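Local coordinates for protein alpha,alpha-trehalose-phosphate synthase (UDP-forming) (Burkholderia multivorans, PDB 5UOF) that is a glycosyltransferase of family 20, built on the two-domain GT-B fold, at residues Leu393-Ser396 / Glu397-Ala401. Numbering follows the deposited sequence.
Sequences LVLS and EFAGA
Ser396 bonds through both its hydroxyl and its carbonyl to the chain just ahead of it, where strand 392-396 ends in a type I beta turn from Ser396 to Ala399. The strand belongs to the six-stranded parallel sheet of one of the two Rossmann-like domains of the GT-B fold, between strands 364-367 and 409-411, and the turn leads into a 3-10 segment at Gly400.

Two hydrogen bonds hold the corner. Ala399 N closes the turn on Ser396 O at 3.1 Å; the N-H points almost straight at its acceptor (165°), yet the donor sits well above the carbonyl plane. With OG anti to the backbone N (chi1 167°), the serine side chain lies beside its own carbonyl carbon and reaches forward to accept a second bond from Phe398 N, 3.0 Å from OG. The same hydroxyl also bonds to Pro369 O, so two backbone groups grip this buried oxygen and tie the turn to a neighbouring loop.

The apolar contacts come from Leu395, which carries its two methyls to different residues: CD1 meets Ala399 CB at 4.1 Å, while CD2 packs against the backbone carbonyl carbon of Ala401, 4.0 Å away. Ala378 of helix 376-384 also touches this leucine.

Glu397 and Phe398 pack on each other and share a partner across the dimer: Arg174 of the second subunit forms a salt bridge with Glu397 OE1 and packs on Phe398. Glu397 CG, between backbone N and carbonyl carbon (chi1 62°), stands over the centre of the phenyl ring, 3.9 Å above its plane. Ser396 OG approaches the same ring obliquely, 3.8 Å from Phe398 CD2.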
loop_
_atom_site.group_PDB
_atom_site.type_symbol
_atom_site.label_atom_id
_atom_site.label_comp_id
_atom_site.label_asym_id
_atom_site.label_seq_id
_atom_site.Cartn_x
_atom_site.Cartn_y
_atom_site.Cartn_z
ATOM N N LEU A 393 -7.198 1.394 26.676
ATOM C CA LEU A 393 -7.156 1.838 25.289
ATOM C C LEU A 393 -6.907 0.640 24.386
ATOM O O LEU A 393 -5.903 -0.060 24.547
ATOM C CB LEU A 393 -6.062 2.881 25.083
ATOM C CG LEU A 393 -5.794 3.331 23.640
ATOM C CD1 LEU A 393 -6.990 4.088 23.093
ATOM C CD2 LEU A 393 -4.551 4.196 23.606
ATOM N N VAL A 394 -7.810 0.427 23.431
ATOM C CA VAL A 394 -7.625 -0.547 22.358
ATOM C C VAL A 394 -7.236 0.249 21.125
ATOM O O VAL A 394 -8.000 1.112 20.679
ATOM C CB VAL A 394 -8.903 -1.361 22.106
ATOM C CG1 VAL A 394 -8.705 -2.290 20.922
ATOM C CG2 VAL A 394 -9.262 -2.182 23.352
ATOM N N LEU A 395 -6.047 -0.020 20.585
ATOM C CA LEU A 395 -5.406 0.901 19.641
ATOM C C LEU A 395 -4.898 0.148 18.425
ATOM O O LEU A 395 -4.238 -0.883 18.567
ATOM C CB LEU A 395 -4.237 1.637 20.311
ATOM C CG LEU A 395 -3.461 2.649 19.457
ATOM C CD1 LEU A 395 -4.371 3.750 18.984
ATOM C CD2 LEU A 395 -2.301 3.250 20.251
ATOM N N SER A 396 -5.164 0.692 17.234
ATOM C CA SER A 396 -4.646 0.112 15.998
ATOM C C SER A 396 -3.132 0.256 15.908
ATOM O O SER A 396 -2.581 1.333 16.153
ATOM C CB SER A 396 -5.272 0.812 14.792
ATOM O OG SER A 396 -4.574 0.479 13.596
ATOM N N GLU A 397 -2.463 -0.824 15.500
ATOM C CA GLU A 397 -1.024 -0.779 15.277
ATOM C C GLU A 397 -0.635 0.107 14.103
ATOM O O GLU A 397 0.559 0.352 13.917
ATOM C CB GLU A 397 -0.476 -2.183 15.035
ATOM C CG GLU A 397 -1.035 -2.856 13.812
ATOM C CD GLU A 397 -0.342 -4.178 13.560
ATOM O OE1 GLU A 397 0.726 -4.184 12.912
ATOM O OE2 GLU A 397 -0.853 -5.203 14.048
ATOM N N PHE A 398 -1.593 0.542 13.289
ATOM C CA PHE A 398 -1.308 1.429 12.164
ATOM C C PHE A 398 -1.571 2.889 12.485
ATOM O O PHE A 398 -1.538 3.731 11.569
ATOM C CB PHE A 398 -2.130 1.028 10.951
ATOM C CG PHE A 398 -1.909 -0.400 10.512
ATOM C CD1 PHE A 398 -0.705 -0.789 9.955
ATOM C CD2 PHE A 398 -2.917 -1.341 10.658
ATOM C CE1 PHE A 398 -0.508 -2.102 9.537
ATOM C CE2 PHE A 398 -2.726 -2.653 10.253
ATOM C CZ PHE A 398 -1.528 -3.029 9.694
ATOM N N ALA A 399 -1.859 3.207 13.741
ATOM C CA ALA A 399 -1.903 4.596 14.192
ATOM C C ALA A 399 -0.519 4.998 14.680
ATOM O O ALA A 399 0.165 4.222 15.357
ATOM C CB ALA A 399 -2.931 4.777 15.309
ATOM N N GLY A 400 -0.092 6.206 14.308
ATOM C CA GLY A 400 1.219 6.668 14.729
ATOM C C GLY A 400 1.413 6.620 16.232
ATOM O O GLY A 400 2.530 6.399 16.714
ATOM N N ALA A 401 0.336 6.826 16.991
ATOM C CA ALA A 401 0.435 6.857 18.450
ATOM C C ALA A 401 0.804 5.496 19.035
ATOM O O ALA A 401 1.250 5.435 20.189
ATOM C CB ALA A 401 -0.886 7.338 19.060
#